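PDB 4R9N: Lmo0547 protein from Listeria monocytogenes, which probably regulates transcription by binding DNA under the control of a sugar bound to its carbohydrate-binding domain. Local coordinates for residues Asn35-Glu40 / Val244-Met249; Glu19-Ala24 / Ala42-Lys47; Asp128-Lys133 / His203-Ser208. All coordinates share one frame; numbering follows the deposited sequence.

Interaction 1 (Asn35-Glu40 / Val244-Met249)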
loop_
_atom_site.group_PDB
_atom_site.type_symbol
_atom_site.label_atom_id
_atom_site.label_comp_id
_atom_site.label_asym_id
_atom_site.label_seq_id
_atom_site.Cartn_x
_atom_site.Cartn_y
_atom_site.Cartn_z
ATOM N N ASN A 35 -13.837 7.901 0.650
ATOM C CA ASN A 35 -14.814 6.834 0.433
ATOM C C ASN A 35 -15.184 6.601 -1.057
ATOM O O ASN A 35 -15.331 5.476 -1.511
ATOM C CB ASN A 35 -16.099 7.056 1.241
ATOM C CG ASN A 35 -15.843 6.980 2.739
ATOM O OD1 ASN A 35 -15.129 6.094 3.197
ATOM N ND2 ASN A 35 -16.341 7.941 3.490
ATOM N N PHE A 36 -15.321 7.698 -1.791
ATOM C CA PHE A 36 -15.615 7.646 -3.179
ATOM C C PHE A 36 -14.417 7.043 -3.946
ATOM O O PHE A 36 -14.619 6.183 -4.824
ATOM C CB PHE A 36 -15.898 9.093 -3.655
ATOM C CG PHE A 36 -16.236 9.192 -5.095
ATOM C CD1 PHE A 36 -17.277 8.478 -5.623
ATOM C CD2 PHE A 36 -15.481 9.965 -5.936
ATOM C CE1 PHE A 36 -17.577 8.566 -6.968
ATOM C CE2 PHE A 36 -15.812 10.065 -7.289
ATOM C CZ PHE A 36 -16.837 9.349 -7.794
ATOM N N LEU A 37 -13.201 7.464 -3.597
ATOM C CA LEU A 37 -11.955 6.874 -4.181
ATOM C C LEU A 37 -11.918 5.378 -3.950
ATOM O O LEU A 37 -11.639 4.622 -4.884
ATOM C CB LEU A 37 -10.739 7.545 -3.610
ATOM C CG LEU A 37 -9.379 7.078 -4.056
ATOM C CD1 LEU A 37 -9.164 7.287 -5.538
ATOM C CD2 LEU A 37 -8.351 7.908 -3.289
ATOM N N ALA A 38 -12.262 4.938 -2.741
ATOM C CA ALA A 38 -12.308 3.498 -2.464
ATOM C C ALA A 38 -13.297 2.742 -3.320
ATOM O O ALA A 38 -12.999 1.623 -3.818
ATOM C CB ALA A 38 -12.535 3.231 -0.985
ATOM N N LYS A 39 -14.463 3.294 -3.451
ATOM C CA LYS A 39 -15.520 2.697 -4.223
ATOM C C LYS A 39 -15.147 2.574 -5.690
ATOM O O LYS A 39 -15.321 1.505 -6.348
ATOM C CB LYS A 39 -16.748 3.582 -4.112
ATOM C CG LYS A 39 -17.969 2.988 -4.730
ATOM C CD LYS A 39 -19.204 3.804 -4.372
ATOM C CE LYS A 39 -20.444 2.930 -4.445
ATOM N NZ LYS A 39 -20.518 2.156 -3.168
ATOM N N GLU A 40 -14.572 3.647 -6.214
ATOM C CA GLU A 40 -14.170 3.624 -7.635
ATOM C C GLU A 40 -12.936 2.789 -7.891
ATOM O O GLU A 40 -12.857 2.132 -8.978
ATOM C CB GLU A 40 -14.022 5.032 -8.163
ATOM C CG GLU A 40 -15.402 5.707 -8.160
ATOM C CD GLU A 40 -16.442 4.991 -9.052
ATOM O OE1 GLU A 40 -16.071 4.490 -10.121
ATOM O OE2 GLU A 40 -17.630 4.888 -8.651
ATOM N N VAL A 244 -4.298 5.347 -8.212
ATOM C CA VAL A 244 -5.700 5.682 -8.154
ATOM C C VAL A 244 -5.767 6.832 -7.168
ATOM O O VAL A 244 -5.438 6.665 -5.971
ATOM C CB VAL A 244 -6.602 4.519 -7.671
ATOM C CG1 VAL A 244 -8.041 4.910 -7.817
ATOM C CG2 VAL A 244 -6.339 3.273 -8.521
ATOM N N ILE A 245 -6.112 8.008 -7.690
ATOM C CA ILE A 245 -6.197 9.232 -6.910
ATOM C C ILE A 245 -7.310 10.136 -7.383
ATOM O O ILE A 245 -7.878 9.928 -8.460
ATOM C CB ILE A 245 -4.890 10.047 -6.880
ATOM C CG1 ILE A 245 -4.511 10.508 -8.274
ATOM C CG2 ILE A 245 -3.757 9.258 -6.190
ATOM C CD1 ILE A 245 -3.328 11.490 -8.231
ATOM N N THR A 246 -7.593 11.141 -6.575
ATOM C CA THR A 246 -8.633 12.090 -6.853
ATOM C C THR A 246 -8.099 13.134 -7.819
ATOM O O THR A 246 -6.897 13.321 -7.972
ATOM C CB THR A 246 -9.129 12.845 -5.602
ATOM O OG1 THR A 246 -8.075 13.559 -4.995
ATOM C CG2 THR A 246 -9.800 11.928 -4.601
ATOM N N ASP A 247 -8.990 13.838 -8.455
ATOM C CA ASP A 247 -8.536 14.941 -9.337
ATOM C C ASP A 247 -7.917 16.092 -8.576
ATOM O O ASP A 247 -6.999 16.762 -9.081
ATOM C CB ASP A 247 -9.674 15.426 -10.276
ATOM C CG ASP A 247 -10.917 15.795 -9.554
ATOM O OD1 ASP A 247 -10.957 15.742 -8.282
ATOM O OD2 ASP A 247 -11.894 16.156 -10.297
ATOM N N ARG A 248 -8.401 16.323 -7.358
ATOM C CA ARG A 248 -7.795 17.317 -6.453
ATOM C C ARG A 248 -6.316 16.984 -6.134
ATOM O O ARG A 248 -5.444 17.861 -6.178
ATOM C CB ARG A 248 -8.627 17.401 -5.175
ATOM C CG ARG A 248 -8.591 18.726 -4.425
ATOM C CD ARG A 248 -9.962 19.042 -3.827
ATOM N NE ARG A 248 -10.553 17.887 -3.145
ATOM C CZ ARG A 248 -11.842 17.756 -2.822
ATOM N NH1 ARG A 248 -12.250 16.663 -2.202
ATOM N NH2 ARG A 248 -12.711 18.703 -3.085
HETATM N N MSE A 249 -6.035 15.709 -5.828
HETATM C CA MSE A 249 -4.680 15.269 -5.565
HETATM C C MSE A 249 -3.884 15.345 -6.839
HETATM O O MSE A 249 -2.728 15.715 -6.803
HETATM C CB MSE A 249 -4.641 13.817 -5.102
HETATM C CG MSE A 249 -3.237 13.268 -4.937
HETATM SE SE MSE A 249 -2.308 14.041 -3.359
HETATM C CE MSE A 249 -3.958 14.127 -2.309
#

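Interaction 2 (Glu19-Ala24 / Ala42-Lys47)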
loop_
_atom_site.group_PDB
_atom_site.type_symbol
_atom_site.label_atom_id
_atom_site.label_comp_id
_atom_site.label_asym_id
_atom_site.label_seq_id
_atom_site.Cartn_x
_atom_site.Cartn_y
_atom_site.Cartn_z
ATOM N N GLU A 19 -0.403 3.311 -15.692
ATOM C CA GLU A 19 -1.737 3.868 -15.712
ATOM C C GLU A 19 -2.029 4.772 -14.532
ATOM O O GLU A 19 -1.585 4.516 -13.410
ATOM C CB GLU A 19 -2.809 2.764 -15.768
ATOM C CG GLU A 19 -4.216 3.347 -15.962
ATOM C CD GLU A 19 -5.343 2.325 -16.014
ATOM O OE1 GLU A 19 -5.117 1.131 -15.680
ATOM O OE2 GLU A 19 -6.494 2.706 -16.420
ATOM N N ALA A 20 -2.801 5.815 -14.766
ATOM C CA ALA A 20 -3.330 6.666 -13.707
ATOM C C ALA A 20 -4.844 6.671 -13.802
ATOM O O ALA A 20 -5.397 6.898 -14.890
ATOM C CB ALA A 20 -2.714 8.068 -13.765
ATOM N N ILE A 21 -5.517 6.347 -12.702
ATOM C CA ILE A 21 -6.948 6.407 -12.639
ATOM C C ILE A 21 -7.360 7.588 -11.755
ATOM O O ILE A 21 -6.972 7.644 -10.566
ATOM C CB ILE A 21 -7.481 5.108 -12.031
ATOM C CG1 ILE A 21 -7.093 3.926 -12.933
ATOM C CG2 ILE A 21 -8.981 5.262 -11.827
ATOM C CD1 ILE A 21 -6.934 2.603 -12.178
ATOM N N VAL A 22 -7.987 8.588 -12.347
ATOM C CA VAL A 22 -8.260 9.808 -11.634
ATOM C C VAL A 22 -9.746 9.892 -11.456
ATOM O O VAL A 22 -10.514 9.805 -12.425
ATOM C CB VAL A 22 -7.783 11.097 -12.361
ATOM C CG1 VAL A 22 -8.155 12.289 -11.534
ATOM C CG2 VAL A 22 -6.289 11.101 -12.556
ATOM N N VAL A 23 -10.144 10.174 -10.229
ATOM C CA VAL A 23 -11.530 10.114 -9.830
ATOM C C VAL A 23 -12.037 11.531 -9.658
ATOM O O VAL A 23 -11.425 12.306 -8.961
ATOM C CB VAL A 23 -11.620 9.286 -8.505
ATOM C CG1 VAL A 23 -12.930 9.491 -7.821
ATOM C CG2 VAL A 23 -11.375 7.804 -8.812
ATOM N N ALA A 24 -13.149 11.868 -10.297
ATOM C CA ALA A 24 -13.684 13.215 -10.248
ATOM C C ALA A 24 -14.457 13.418 -8.979
ATOM O O ALA A 24 -15.401 12.715 -8.724
ATOM C CB ALA A 24 -14.582 13.499 -11.454
ATOM N N ALA A 42 -12.302 0.064 -6.157
ATOM C CA ALA A 42 -12.769 -1.296 -6.152
ATOM C C ALA A 42 -13.346 -1.676 -7.525
ATOM O O ALA A 42 -13.095 -2.778 -8.043
ATOM C CB ALA A 42 -13.767 -1.505 -5.072
ATOM N N TYR A 43 -14.123 -0.784 -8.089
ATOM C CA TYR A 43 -14.795 -1.044 -9.362
ATOM C C TYR A 43 -13.782 -1.229 -10.458
ATOM O O TYR A 43 -13.802 -2.256 -11.160
ATOM C CB TYR A 43 -15.761 0.054 -9.703
ATOM C CG TYR A 43 -16.320 -0.045 -11.107
ATOM C CD1 TYR A 43 -17.115 -1.124 -11.508
ATOM C CD2 TYR A 43 -16.008 0.902 -12.015
ATOM C CE1 TYR A 43 -17.604 -1.235 -12.797
ATOM C CE2 TYR A 43 -16.484 0.818 -13.294
ATOM C CZ TYR A 43 -17.283 -0.250 -13.696
ATOM O OH TYR A 43 -17.735 -0.283 -15.021
ATOM N N THR A 44 -12.860 -0.293 -10.601
ATOM C CA THR A 44 -11.912 -0.360 -11.661
ATOM C C THR A 44 -10.863 -1.430 -11.493
ATOM O O THR A 44 -10.539 -2.167 -12.464
ATOM C CB THR A 44 -11.223 0.967 -11.869
ATOM O OG1 THR A 44 -12.214 1.914 -12.253
ATOM C CG2 THR A 44 -10.190 0.847 -12.989
ATOM N N LEU A 45 -10.350 -1.584 -10.267
ATOM C CA LEU A 45 -9.329 -2.577 -10.038
ATOM C C LEU A 45 -9.827 -4.020 -10.049
ATOM O O LEU A 45 -9.038 -4.902 -10.399
ATOM C CB LEU A 45 -8.531 -2.294 -8.778
ATOM C CG LEU A 45 -7.768 -0.942 -8.733
ATOM C CD1 LEU A 45 -7.112 -0.801 -7.362
ATOM C CD2 LEU A 45 -6.693 -0.756 -9.805
ATOM N N SER A 46 -11.118 -4.245 -9.782
ATOM C CA SER A 46 -11.686 -5.609 -9.864
ATOM C C SER A 46 -11.451 -6.152 -11.264
ATOM O O SER A 46 -11.143 -7.335 -11.450
ATOM C CB SER A 46 -13.192 -5.633 -9.527
ATOM O OG SER A 46 -13.872 -4.821 -10.443
ATOM N N LYS A 47 -11.488 -5.278 -12.253
ATOM C CA LYS A 47 -11.264 -5.698 -13.651
ATOM C C LYS A 47 -9.825 -6.173 -13.982
ATOM O O LYS A 47 -9.626 -7.104 -14.723
ATOM C CB LYS A 47 -11.627 -4.562 -14.608
ATOM C CG LYS A 47 -13.089 -4.542 -15.016
ATOM C CD LYS A 47 -13.940 -3.679 -14.159
ATOM C CE LYS A 47 -15.067 -3.002 -14.980
ATOM N NZ LYS A 47 -16.176 -3.966 -15.208
#

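Interaction 3 (Asp128-Lys133 / His203-Ser208)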
loop_
_atom_site.group_PDB
_atom_site.type_symbol
_atom_site.label_atom_id
_atom_site.label_comp_id
_atom_site.label_asym_id
_atom_site.label_seq_id
_atom_site.Cartn_x
_atom_site.Cartn_y
_atom_site.Cartn_z
ATOM N N ASP A 128 14.402 -15.167 14.468
ATOM C CA ASP A 128 13.757 -16.487 14.560
ATOM C C ASP A 128 12.456 -16.619 13.740
ATOM O O ASP A 128 12.209 -17.631 13.092
ATOM C CB ASP A 128 13.362 -16.780 16.009
ATOM C CG ASP A 128 14.532 -17.094 16.883
ATOM O OD1 ASP A 128 15.668 -17.132 16.345
ATOM O OD2 ASP A 128 14.318 -17.306 18.114
ATOM N N LEU A 129 11.597 -15.605 13.837
ATOM C CA LEU A 129 10.334 -15.606 13.115
ATOM C C LEU A 129 10.583 -15.538 11.619
ATOM O O LEU A 129 10.006 -16.306 10.854
ATOM C CB LEU A 129 9.467 -14.403 13.515
ATOM C CG LEU A 129 8.845 -14.484 14.902
ATOM C CD1 LEU A 129 8.386 -13.117 15.378
ATOM C CD2 LEU A 129 7.651 -15.400 14.851
ATOM N N SER A 130 11.401 -14.582 11.194
ATOM C CA SER A 130 11.707 -14.453 9.781
ATOM C C SER A 130 12.160 -15.789 9.175
ATOM O O SER A 130 11.844 -16.066 8.008
ATOM C CB SER A 130 12.756 -13.362 9.545
ATOM O OG SER A 130 12.158 -12.083 9.693
ATOM N N LYS A 131 12.862 -16.619 9.962
ATOM C CA LYS A 131 13.305 -17.937 9.494
ATOM C C LYS A 131 12.365 -19.147 9.781
ATOM O O LYS A 131 12.641 -20.250 9.334
ATOM C CB LYS A 131 14.726 -18.240 10.037
ATOM C CG LYS A 131 14.754 -18.984 11.370
ATOM C CD LYS A 131 16.171 -19.169 11.896
ATOM C CE LYS A 131 16.217 -20.151 13.068
ATOM N NZ LYS A 131 17.591 -20.703 13.311
ATOM N N ASN A 132 11.280 -19.001 10.526
ATOM C CA ASN A 132 10.311 -20.110 10.575
ATOM C C ASN A 132 9.812 -20.402 9.157
ATOM O O ASN A 132 9.588 -19.453 8.368
ATOM C CB ASN A 132 9.097 -19.757 11.459
ATOM C CG ASN A 132 7.860 -20.604 11.137
ATOM O OD1 ASN A 132 7.011 -20.200 10.368
ATOM N ND2 ASN A 132 7.791 -21.788 11.697
ATOM N N LYS A 133 9.579 -21.685 8.838
ATOM C CA LYS A 133 9.247 -22.045 7.440
ATOM C C LYS A 133 7.879 -21.611 6.902
ATOM O O LYS A 133 7.773 -21.323 5.729
ATOM C CB LYS A 133 9.462 -23.541 7.167
ATOM C CG LYS A 133 8.361 -24.442 7.689
ATOM C CD LYS A 133 8.881 -25.832 8.061
ATOM C CE LYS A 133 9.632 -25.809 9.392
ATOM N NZ LYS A 133 10.188 -27.154 9.746
ATOM N N HIS A 203 13.302 -4.129 11.401
ATOM C CA HIS A 203 12.532 -4.937 12.322
ATOM C C HIS A 203 11.100 -5.240 11.831
ATOM O O HIS A 203 10.265 -5.767 12.546
ATOM C CB HIS A 203 12.567 -4.295 13.717
ATOM C CG HIS A 203 13.920 -4.406 14.381
ATOM N ND1 HIS A 203 15.008 -3.635 14.000
ATOM C CD2 HIS A 203 14.376 -5.231 15.339
ATOM C CE1 HIS A 203 16.072 -3.979 14.719
ATOM N NE2 HIS A 203 15.702 -4.912 15.568
ATOM N N VAL A 204 10.812 -4.938 10.565
ATOM C CA VAL A 204 9.491 -5.157 10.025
ATOM C C VAL A 204 9.445 -6.536 9.331
ATOM O O VAL A 204 10.348 -6.871 8.553
ATOM C CB VAL A 204 9.150 -4.023 9.027
ATOM C CG1 VAL A 204 7.884 -4.361 8.235
ATOM C CG2 VAL A 204 8.915 -2.715 9.769
ATOM N N ILE A 205 8.386 -7.299 9.585
ATOM C CA ILE A 205 8.172 -8.552 8.884
ATOM C C ILE A 205 7.192 -8.262 7.761
ATOM O O ILE A 205 6.012 -8.143 7.976
ATOM C CB ILE A 205 7.651 -9.655 9.831
ATOM C CG1 ILE A 205 8.693 -9.867 10.978
ATOM C CG2 ILE A 205 7.439 -10.949 9.034
ATOM C CD1 ILE A 205 8.376 -10.938 11.956
ATOM N N GLY A 206 7.710 -8.178 6.539
ATOM C CA GLY A 206 6.909 -7.961 5.364
ATOM C C GLY A 206 7.859 -7.605 4.221
ATOM O O GLY A 206 9.079 -7.486 4.406
ATOM N N LEU A 207 7.267 -7.390 3.059
ATOM C CA LEU A 207 7.988 -7.071 1.845
ATOM C C LEU A 207 8.703 -5.753 1.944
ATOM O O LEU A 207 8.108 -4.763 2.405
ATOM C CB LEU A 207 6.932 -6.968 0.736
ATOM C CG LEU A 207 7.252 -7.119 -0.716
ATOM C CD1 LEU A 207 7.115 -8.580 -1.078
ATOM C CD2 LEU A 207 6.251 -6.339 -1.556
ATOM N N SER A 208 9.961 -5.695 1.505
ATOM C CA SER A 208 10.777 -4.494 1.467
ATOM C C SER A 208 10.494 -3.645 0.232
ATOM O O SER A 208 9.837 -4.095 -0.736
ATOM C CB SER A 208 12.257 -4.889 1.476
ATOM O OG SER A 208 12.549 -5.422 0.179
#

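Interaction 1 (Asn35-Glu40 / Val244-Met249)
L37 rests its side chain on V244, joining the long helix 30-49 to the last strand of a parallel, Rossmann-like sheet. The short helical segment runs roughly against the strand, at 146° between their directions, and the two axes come within 8.7 Å of each other, a close approach that goes with the tight meeting of L37 and V244. Along the helix, F36 comes first and lies toward the neighbouring strand 19-23 rather than toward V244, as does E40 one turn on; both meet V23 there, and CG of E40 sits over one face of the F36 ring near its rim, 3.8 Å above the plane. L37, between them, carries almost the whole contact. With CG anti to the backbone N (chi1 179°), the leucine reaches the strand, and its CD1 lands 3.5 Å from V244 CG1, closer than methyl groups usually pack. The same CD1 lies over the strand backbone, 3.8 Å from I245 N, while CD2 of L37 comes no nearer than 4.5 Å to CG2 of T246. V244 answers from its CG1 branch, and its side chain also touches A41 of the helix and I21 of the next strand. I245 directs its side chain to the other face of the sheet, where A250 and I253 of helix 247-253 meet it. T246 closes the strand and opens helix 247-253: its methyl lies on the L37 side at that loose distance, whereas OG1, as N-cap, accepts a hydrogen bond of 3.1 Å and 160° from the backbone N of M249, a selenomethionine.

Interaction 2 (Glu19-Ala24 / Ala42-Lys47)
I21 puts its terminal methyl against the methyl of T44 and one branch of L45, two neighbouring residues of helix 30-49. The isoleucine and the threonine reach for each other tip to tip, and CD1 of I21 stops 3.8 Å from CG2 of T44. L45 arrives at an angle from beside them; its CD2 lies 4.1 Å from I21 CD1. One methyl is therefore shared between two helix residues, and the contact is wholly apolar. What brings CD1 there is the first torsion of I21 (chi1 -62°), which sets CG1 anti to the carbonyl carbon and sends the longer branch out from the strand to the helix. The threonine rotamer divides its two branches: CG2 stands anti to the backbone N and meets the strand, while OG1 (chi1 -63°) makes a weak hydrogen bond with O of E40 one turn back. At the start of the strand, E19 adds a polar tie to the same helix through its salt bridge to R48. A20 and V22 turn to the opposite face and pack on helix 3-15, and strand 242-246 bonds to the backbone of E19, I21 and V23. An edge strand with helices on both faces, followed in the chain by one of those helices, is the layered alpha/beta/alpha build of Rossmann-like domains.

Interaction 3 (Asp128-Lys133 / His203-Ser208)
L129 and I205 meet at about a right angle, the side chain of one lying across the other where helix 123-131 is near its end. The isoleucine is fully extended: CG1 is anti to the carbonyl carbon (chi1 -59°) and the second torsion is trans as well, which carries CD1 out to the helix. That methyl settles 4.0 Å from L129 CB and 4.1 Å from L129 CD1, so it is met by the root of the leucine and by one of its branches. The leucine's own torsions produce this double meeting. Its CG also stands opposite the carbonyl carbon (chi1 -73°), and a chi2 of 162° leaves CB and CD1 both facing the isoleucine methyl, while CD2 of L129 is carried to 5.4 Å from I205 CD1. The shorter branch of I205, CG2, stays farther from the helix than CD1, and its nearest approach there is 4.9 Å to OG of S130. S130 OG stands nearer the base of I205, a loose 4.3 Å from CG1, with no hydrogen bond between the two. L129 also touches I135 of helix 133-143, and the hydroxyl of S130 makes a weak hydrogen bond with O of K126 in its own helix. The second segment has no regular secondary structure, yet the backbone of I205 bonds to G85 and A118, and NE2 of H203 bonds to T123 OG1 near the start of helix 123-131. This is a connecting segment laced to the loops that follow strands 79-82 and 110-111, at the carboxyl ends of a parallel sheet, the side on which Rossmann-like folds commonly bind their ligands.

Overall arrangement
From the N terminus, strand 19-23 comes first, and interaction 2 closes a short loop when helix 30-49 folds back over it. Interaction 1 opens on the same helix, before interaction 2 has closed, so the two cross; it closes only at strand 242-246, near the C terminus. Their centres are 8 Å apart, and V23 bonds I245 and D247 directly, tying both chain ends into one edge of the sheet. Interaction 3 follows interaction 2 in series and is nested within the loop of interaction 1. It joins helix 123-131 to the segment before helix 209-213, its centre about 33 Å from that of interaction 1, on the opposite side of the chain's centre.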